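PDB 4DZH: amidohydrolase from Xanthomonas campestris pv. campestris, which probably deaminates adenosine-type nucleosides such as 5'-methylthioadenosine, as a zinc-dependent member of the ATZ/TRZ amidohydrolase family. Local coordinates for residues 21-26 with 69-74; 380-385 with 411-416. All blocks are in the same frame, centred on the assembly; numbering follows the deposited sequence.

Interaction 1: residues 21-26 with 69-74; sequences GYVVPI and AALMPG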
ATOM      1  N   GLY A  21     -13.637  -9.900 -18.688  1.00 24.19           N
ATOM      2  CA  GLY A  21     -12.707 -11.008 -18.757  1.00 27.94           C
ATOM      3  C   GLY A  21     -12.870 -11.996 -17.617  1.00 26.96           C
ATOM      4  O   GLY A  21     -12.679 -13.198 -17.783  1.00 27.50           O
ATOM      5  N   TYR A  22     -13.182 -11.473 -16.433  1.00 27.13           N
ATOM      6  CA  TYR A  22     -13.270 -12.291 -15.219  1.00 26.30           C
ATOM      7  C   TYR A  22     -14.391 -11.745 -14.385  1.00 28.88           C
ATOM      8  O   TYR A  22     -14.533 -10.515 -14.247  1.00 31.00           O
ATOM      9  CB  TYR A  22     -11.966 -12.238 -14.408  1.00 25.44           C
ATOM     10  CG  TYR A  22     -10.801 -12.686 -15.226  1.00 25.57           C
ATOM     11  CD1 TYR A  22     -10.462 -14.031 -15.294  1.00 26.88           C
ATOM     12  CD2 TYR A  22     -10.044 -11.761 -15.957  1.00 27.57           C
ATOM     13  CE1 TYR A  22      -9.390 -14.459 -16.070  1.00 31.21           C
ATOM     14  CE2 TYR A  22      -8.972 -12.178 -16.752  1.00 30.21           C
ATOM     15  CZ  TYR A  22      -8.646 -13.529 -16.794  1.00 32.85           C
ATOM     16  OH  TYR A  22      -7.579 -13.970 -17.567  1.00 36.00           O
ATOM     17  N   VAL A  23     -15.237 -12.641 -13.883  1.00 24.83           N
ATOM     18  CA  VAL A  23     -16.217 -12.234 -12.875  1.00 25.84           C
ATOM     19  C   VAL A  23     -15.893 -12.912 -11.548  1.00 24.71           C
ATOM     20  O   VAL A  23     -15.718 -14.127 -11.494  1.00 25.40           O
ATOM     21  CB  VAL A  23     -17.684 -12.582 -13.283  1.00 24.38           C
ATOM     22  CG1 VAL A  23     -18.655 -12.295 -12.143  1.00 24.10           C
ATOM     23  CG2 VAL A  23     -18.062 -11.814 -14.566  1.00 28.05           C
ATOM     24  N   VAL A  24     -15.783 -12.120 -10.477  1.00 24.60           N
ATOM     25  CA  VAL A  24     -15.468 -12.646  -9.166  1.00 25.89           C
ATOM     26  C   VAL A  24     -16.682 -12.485  -8.258  1.00 26.23           C
ATOM     27  O   VAL A  24     -16.925 -11.404  -7.720  1.00 24.93           O
ATOM     28  CB  VAL A  24     -14.258 -11.898  -8.548  1.00 23.06           C
ATOM     29  CG1 VAL A  24     -13.956 -12.459  -7.178  1.00 24.21           C
ATOM     30  CG2 VAL A  24     -13.045 -11.943  -9.523  1.00 22.94           C
ATOM     31  N   PRO A  25     -17.491 -13.551  -8.107  1.00 22.01           N
ATOM     32  CA  PRO A  25     -18.796 -13.382  -7.457  1.00 25.50           C
ATOM     33  C   PRO A  25     -18.776 -13.259  -5.927  1.00 25.39           C
ATOM     34  O   PRO A  25     -19.784 -12.794  -5.390  1.00 24.96           O
ATOM     35  CB  PRO A  25     -19.561 -14.640  -7.886  1.00 22.85           C
ATOM     36  CG  PRO A  25     -18.473 -15.703  -8.032  1.00 22.35           C
ATOM     37  CD  PRO A  25     -17.248 -14.935  -8.569  1.00 22.32           C
ATOM     38  N   ILE A  26     -17.682 -13.678  -5.291  1.00 22.75           N
ATOM     39  CA  ILE A  26     -17.470 -13.714  -3.838  1.00 21.50           C
ATOM     40  C   ILE A  26     -18.249 -14.900  -3.237  1.00 22.47           C
ATOM     41  O   ILE A  26     -17.698 -15.673  -2.438  1.00 21.66           O
ATOM     42  CB  ILE A  26     -17.848 -12.387  -3.141  1.00 18.36           C
ATOM     43  CG1 ILE A  26     -17.033 -11.226  -3.729  1.00 23.74           C
ATOM     44  CG2 ILE A  26     -17.609 -12.475  -1.630  1.00 19.92           C
ATOM     45  CD1 ILE A  26     -15.528 -11.354  -3.575  1.00 23.91           C
ATOM     46  N   ALA A  69     -10.827  -7.036 -17.999  1.00 26.01           N
ATOM     47  CA  ALA A  69     -11.065  -6.581 -16.619  1.00 21.18           C
ATOM     48  C   ALA A  69     -11.614  -7.705 -15.776  1.00 24.90           C
ATOM     49  O   ALA A  69     -12.270  -8.615 -16.313  1.00 25.34           O
ATOM     50  CB  ALA A  69     -12.063  -5.407 -16.593  1.00 22.00           C
ATOM     51  N   ALA A  70     -11.401  -7.608 -14.455  1.00 23.20           N
ATOM     52  CA  ALA A  70     -12.157  -8.391 -13.470  1.00 24.27           C
ATOM     53  C   ALA A  70     -13.352  -7.561 -13.045  1.00 21.96           C
ATOM     54  O   ALA A  70     -13.241  -6.361 -12.812  1.00 21.52           O
ATOM     55  CB  ALA A  70     -11.306  -8.680 -12.257  1.00 24.70           C
ATOM     56  N   LEU A  71     -14.523  -8.192 -12.951  1.00 22.08           N
ATOM     57  CA  LEU A  71     -15.711  -7.549 -12.399  1.00 21.19           C
ATOM     58  C   LEU A  71     -15.978  -8.165 -11.025  1.00 21.01           C
ATOM     59  O   LEU A  71     -16.031  -9.391 -10.891  1.00 22.47           O
ATOM     60  CB  LEU A  71     -16.914  -7.759 -13.348  1.00 23.11           C
ATOM     61  CG  LEU A  71     -18.245  -7.089 -12.971  1.00 22.76           C
ATOM     62  CD1 LEU A  71     -18.226  -5.580 -12.938  1.00 22.69           C
ATOM     63  CD2 LEU A  71     -19.323  -7.545 -13.975  1.00 25.72           C
ATOM     64  N   MET A  72     -16.069  -7.320 -10.006  1.00 21.15           N
ATOM     65  CA  MET A  72     -16.281  -7.764  -8.622  1.00 20.91           C
ATOM     66  C   MET A  72     -17.289  -6.806  -7.949  1.00 18.81           C
ATOM     67  O   MET A  72     -17.602  -5.728  -8.490  1.00 19.30           O
ATOM     68  CB  MET A  72     -14.946  -7.738  -7.870  1.00 19.82           C
ATOM     69  CG  MET A  72     -14.403  -6.356  -7.685  1.00 19.84           C
ATOM     70  SD  MET A  72     -12.777  -6.413  -6.917  1.00 23.40           S
ATOM     71  CE  MET A  72     -12.705  -4.712  -6.359  1.00 23.75           C
ATOM     72  N   PRO A  73     -17.821  -7.190  -6.765  1.00 18.30           N
ATOM     73  CA  PRO A  73     -18.680  -6.258  -6.010  1.00 17.44           C
ATOM     74  C   PRO A  73     -17.869  -5.053  -5.564  1.00 16.59           C
ATOM     75  O   PRO A  73     -16.650  -5.186  -5.374  1.00 19.51           O
ATOM     76  CB  PRO A  73     -19.077  -7.067  -4.771  1.00 19.88           C
ATOM     77  CG  PRO A  73     -18.855  -8.539  -5.136  1.00 19.15           C
ATOM     78  CD  PRO A  73     -17.614  -8.461  -6.035  1.00 20.52           C
ATOM     79  N   GLY A  74     -18.557  -3.917  -5.407  1.00 17.50           N
ATOM     80  CA  GLY A  74     -17.881  -2.757  -4.844  1.00 17.72           C
ATOM     81  C   GLY A  74     -17.281  -3.084  -3.494  1.00 19.26           C
ATOM     82  O   GLY A  74     -17.790  -3.880  -2.705  1.00 18.58           O
TER

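Interaction 2: residues 380-385 with 411-416; sequences DLVCVD and TDVWIA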
ATOM      1  N   ASP A 380     -24.065  -3.133  -7.322  1.00 17.18           N
ATOM      2  CA  ASP A 380     -22.882  -2.358  -6.897  1.00 17.16           C
ATOM      3  C   ASP A 380     -21.646  -3.156  -7.360  1.00 17.97           C
ATOM      4  O   ASP A 380     -21.276  -4.185  -6.744  1.00 18.16           O
ATOM      5  CB  ASP A 380     -22.834  -2.232  -5.382  1.00 14.84           C
ATOM      6  CG  ASP A 380     -23.965  -1.347  -4.781  1.00 19.29           C
ATOM      7  OD1 ASP A 380     -24.975  -1.013  -5.437  1.00 18.53           O
ATOM      8  OD2 ASP A 380     -23.786  -0.963  -3.590  1.00 20.91           O
ATOM      9  N   LEU A 381     -21.026  -2.678  -8.430  1.00 16.62           N
ATOM     10  CA  LEU A 381     -20.044  -3.464  -9.181  1.00 17.51           C
ATOM     11  C   LEU A 381     -18.867  -2.600  -9.582  1.00 14.22           C
ATOM     12  O   LEU A 381     -19.041  -1.386  -9.811  1.00 17.52           O
ATOM     13  CB  LEU A 381     -20.680  -4.011 -10.452  1.00 19.91           C
ATOM     14  CG  LEU A 381     -21.926  -4.862 -10.203  1.00 19.73           C
ATOM     15  CD1 LEU A 381     -22.654  -5.145 -11.494  1.00 20.75           C
ATOM     16  CD2 LEU A 381     -21.504  -6.141  -9.533  1.00 17.14           C
ATOM     17  N   VAL A 382     -17.726  -3.257  -9.708  1.00 15.74           N
ATOM     18  CA  VAL A 382     -16.475  -2.589 -10.093  1.00 16.97           C
ATOM     19  C   VAL A 382     -15.725  -3.424 -11.141  1.00 15.40           C
ATOM     20  O   VAL A 382     -15.565  -4.647 -10.980  1.00 16.84           O
ATOM     21  CB  VAL A 382     -15.601  -2.384  -8.835  1.00 16.06           C
ATOM     22  CG1 VAL A 382     -14.216  -1.802  -9.266  1.00 21.25           C
ATOM     23  CG2 VAL A 382     -16.289  -1.415  -7.894  1.00 19.74           C
ATOM     24  N   CYS A 383     -15.227  -2.732 -12.171  1.00 18.49           N
ATOM     25  CA  CYS A 383     -14.321  -3.319 -13.174  1.00 17.51           C
ATOM     26  C   CYS A 383     -12.908  -2.883 -12.810  1.00 17.15           C
ATOM     27  O   CYS A 383     -12.665  -1.683 -12.682  1.00 19.79           O
ATOM     28  CB  CYS A 383     -14.647  -2.808 -14.579  1.00 20.96           C
ATOM     29  SG  CYS A 383     -16.039  -3.709 -15.321  1.00 25.88           S
ATOM     30  N   VAL A 384     -12.022  -3.855 -12.675  1.00 16.05           N
ATOM     31  CA  VAL A 384     -10.591  -3.579 -12.412  1.00 14.58           C
ATOM     32  C   VAL A 384      -9.849  -4.020 -13.668  1.00 19.43           C
ATOM     33  O   VAL A 384      -9.866  -5.209 -13.980  1.00 19.84           O
ATOM     34  CB  VAL A 384     -10.089  -4.377 -11.175  1.00 15.53           C
ATOM     35  CG1 VAL A 384      -8.655  -3.957 -10.848  1.00 15.65           C
ATOM     36  CG2 VAL A 384     -10.949  -4.056  -9.990  1.00 19.66           C
ATOM     37  N   ASP A 385      -9.179  -3.083 -14.348  1.00 20.15           N
ATOM     38  CA  ASP A 385      -8.322  -3.442 -15.500  1.00 22.88           C
ATOM     39  C   ASP A 385      -7.193  -4.320 -15.009  1.00 24.42           C
ATOM     40  O   ASP A 385      -6.467  -3.893 -14.117  1.00 33.00           O
ATOM     41  CB  ASP A 385      -7.747  -2.182 -16.125  1.00 21.82           C
ATOM     42  CG  ASP A 385      -6.799  -2.486 -17.267  1.00 27.60           C
ATOM     43  OD1 ASP A 385      -7.071  -3.462 -18.009  1.00 24.28           O
ATOM     44  OD2 ASP A 385      -5.777  -1.771 -17.387  1.00 32.17           O
ATOM     45  N   THR A 411     -11.600   0.979 -13.372  1.00 17.40           N
ATOM     46  CA  THR A 411     -12.007   1.784 -14.525  1.00 17.93           C
ATOM     47  C   THR A 411     -13.477   2.131 -14.582  1.00 18.63           C
ATOM     48  O   THR A 411     -13.849   3.196 -15.053  1.00 18.66           O
ATOM     49  CB  THR A 411     -11.647   1.087 -15.840  1.00 19.35           C
ATOM     50  OG1 THR A 411     -12.269  -0.204 -15.881  1.00 22.35           O
ATOM     51  CG2 THR A 411     -10.105   0.926 -15.959  1.00 20.75           C
ATOM     52  N   ASP A 412     -14.300   1.265 -14.022  1.00 19.15           N
ATOM     53  CA  ASP A 412     -15.743   1.511 -14.030  1.00 17.71           C
ATOM     54  C   ASP A 412     -16.379   1.072 -12.709  1.00 14.83           C
ATOM     55  O   ASP A 412     -15.981   0.064 -12.147  1.00 18.85           O
ATOM     56  CB  ASP A 412     -16.423   0.789 -15.203  1.00 20.44           C
ATOM     57  CG  ASP A 412     -15.812   1.171 -16.579  1.00 20.78           C
ATOM     58  OD1 ASP A 412     -16.261   2.157 -17.218  1.00 23.02           O
ATOM     59  OD2 ASP A 412     -14.854   0.497 -16.993  1.00 25.77           O
ATOM     60  N   VAL A 413     -17.354   1.856 -12.302  1.00 14.43           N
ATOM     61  CA  VAL A 413     -18.068   1.646 -11.046  1.00 16.15           C
ATOM     62  C   VAL A 413     -19.549   1.934 -11.227  1.00 15.71           C
ATOM     63  O   VAL A 413     -19.950   2.988 -11.783  1.00 18.54           O
ATOM     64  CB  VAL A 413     -17.531   2.619  -9.996  1.00 16.11           C
ATOM     65  CG1 VAL A 413     -18.384   2.531  -8.720  1.00 18.69           C
ATOM     66  CG2 VAL A 413     -16.080   2.296  -9.716  1.00 18.15           C
ATOM     67  N   TRP A 414     -20.372   1.013 -10.739  1.00 19.95           N
ATOM     68  CA  TRP A 414     -21.824   1.202 -10.699  1.00 19.60           C
ATOM     69  C   TRP A 414     -22.303   1.013  -9.272  1.00 16.06           C
ATOM     70  O   TRP A 414     -21.790   0.136  -8.560  1.00 16.19           O
ATOM     71  CB  TRP A 414     -22.540   0.150 -11.533  1.00 17.78           C
ATOM     72  CG  TRP A 414     -22.220   0.162 -12.999  1.00 20.23           C
ATOM     73  CD1 TRP A 414     -22.971   0.739 -14.003  1.00 19.63           C
ATOM     74  CD2 TRP A 414     -21.105  -0.460 -13.635  1.00 20.74           C
ATOM     75  NE1 TRP A 414     -22.381   0.506 -15.229  1.00 27.49           N
ATOM     76  CE2 TRP A 414     -21.249  -0.240 -15.036  1.00 22.19           C
ATOM     77  CE3 TRP A 414     -20.015  -1.204 -13.172  1.00 22.90           C
ATOM     78  CZ2 TRP A 414     -20.307  -0.694 -15.957  1.00 23.87           C
ATOM     79  CZ3 TRP A 414     -19.070  -1.667 -14.117  1.00 26.18           C
ATOM     80  CH2 TRP A 414     -19.240  -1.413 -15.483  1.00 23.06           C
ATOM     81  N   ILE A 415     -23.301   1.813  -8.886  1.00 14.71           N
ATOM     82  CA  ILE A 415     -23.977   1.692  -7.580  1.00 14.28           C
ATOM     83  C   ILE A 415     -25.467   1.618  -7.883  1.00 17.51           C
ATOM     84  O   ILE A 415     -26.053   2.538  -8.497  1.00 16.78           O
ATOM     85  CB  ILE A 415     -23.693   2.870  -6.619  1.00 17.36           C
ATOM     86  CG1 ILE A 415     -22.181   3.000  -6.393  1.00 20.71           C
ATOM     87  CG2 ILE A 415     -24.462   2.704  -5.251  1.00 16.39           C
ATOM     88  CD1 ILE A 415     -21.801   4.071  -5.324  1.00 20.04           C
ATOM     89  N   ALA A 416     -26.062   0.509  -7.465  1.00 15.98           N
ATOM     90  CA  ALA A 416     -27.478   0.214  -7.828  1.00 19.19           C
ATOM     91  C   ALA A 416     -27.675   0.321  -9.357  1.00 22.06           C
ATOM     92  O   ALA A 416     -28.701   0.833  -9.851  1.00 21.41           O
ATOM     93  CB  ALA A 416     -28.428   1.137  -7.079  1.00 17.54           C
TER

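Interaction 1: residues 21-26 with 69-74
Tyr22 and Val23 pair in parallel with Ala70 and Leu71, placing the short strand 22-23 along the first part of strand 69-80, where the beta-rich part of this amidohydrolase, built from both ends of the chain, meets the strand that runs on toward the zinc ligand His79 in the TIM barrel. Three backbone hydrogen bonds tie the segments. Tyr22 N reaches Ala69 O at 3.0 Å through a bent N-H...O angle of 139°; Leu71 N meets Tyr22 O at 2.7 Å; and Val24 N meets Leu71 O at 2.8 Å, nearly straight at 174°. Two CA-H...O contacts lie between them, from Ala70 CA to Tyr22 O and from Val23 CA to Leu71 O. Gly21, at the corner where the chain turns between sheets, is bonded through its backbone to Asp35 and Arg66.

The apolar contacts follow the register. Tyr22 CB lies 4.2 Å from Ala70 CB, while CG, anti to the carbonyl carbon (chi1 -57°), sets the CD2 edge of the ring beside Ala69 O. On the other face Val23 CG2 comes near Leu71 CB. Val24 CB packs near Met72 CB, and helices 349-363 and 397-403 cover Val24 through Leu353, Val397 and Leu398. Beyond the strand pairing, hydrophobic packing takes over, since proline at 73 has no N-H to continue the pattern. Its ring turns CD toward Val24 O, and CG lies 3.5 Å from Ile26 CG1, the two side chains crossing at a slant.

Interaction 2: residues 380-385 with 411-416
The Trp414 indole is met at its edge by two groups of strand 381-385. Leu381 O lies near the ring plane, 3.5 Å from Trp414 CE3, and Cys383 SG approaches the same six-membered ring, 5.0 Å from its centroid and 87° off the normal, a sulfur-aromatic contact at CZ3 and CH2. Trp414 CG stands anti to its carbonyl carbon (chi1 -62°), which lays the ring along its strand toward Cys383; Leu381 CB adds an apolar touch at CE3.

Strand 381-385 lies between strands 69-80 and 411-415 in a mixed sheet; helix 397-403 intervenes in sequence, so the antiparallel pair is no tight hairpin. Leu381 and Trp414, a hydrogen-bonded pair, each donate N to the other's O at 2.9 Å. Cys383 N donates to Asp412 O, and Thr411 N to Cys383 O. On the opposite face Val382 and Val413, a non-hydrogen-bonded pair, lie side by side, CG2 to CG2 at 4.1 Å.

The Asp380 carboxylate bridges the strands at one end: OD1 accepts Ala416 N at 2.8 Å from its anti side, 30° out of the carboxylate plane, and OD2 salt-bridges Arg156. Asp412 ties 411-415 to its surroundings: OD2 takes the Thr411 hydroxyl from above its plane and forms a salt bridge with Arg66; OD1 accepts Gln423 N. The buried Asp412 N finds no partner in the model, whereas both acids have charged, N-H or hydroxyl partners that would probably keep them ionised.

Interactions 1 and 2 are adjoining parts of one sheet, their centres about 9 Å apart: the first part of strand 69-80 is flanked by 22-23 on one edge and by 381-385 on the other, with 411-415 beyond. The join is antiparallel, with probable hydrogen bonds from Val382 N to Met72 O and from Val384 N to Ala70 O, each 2.8 Å. Leu71 CD1 packs 3.4 Å from Val382 O. Both contacts lie away from the metal sites, but strand 69-80 carries a connection: farther along it are His79 and, just past its end, His81, two of the zinc ligands completed by His228 and Asp316.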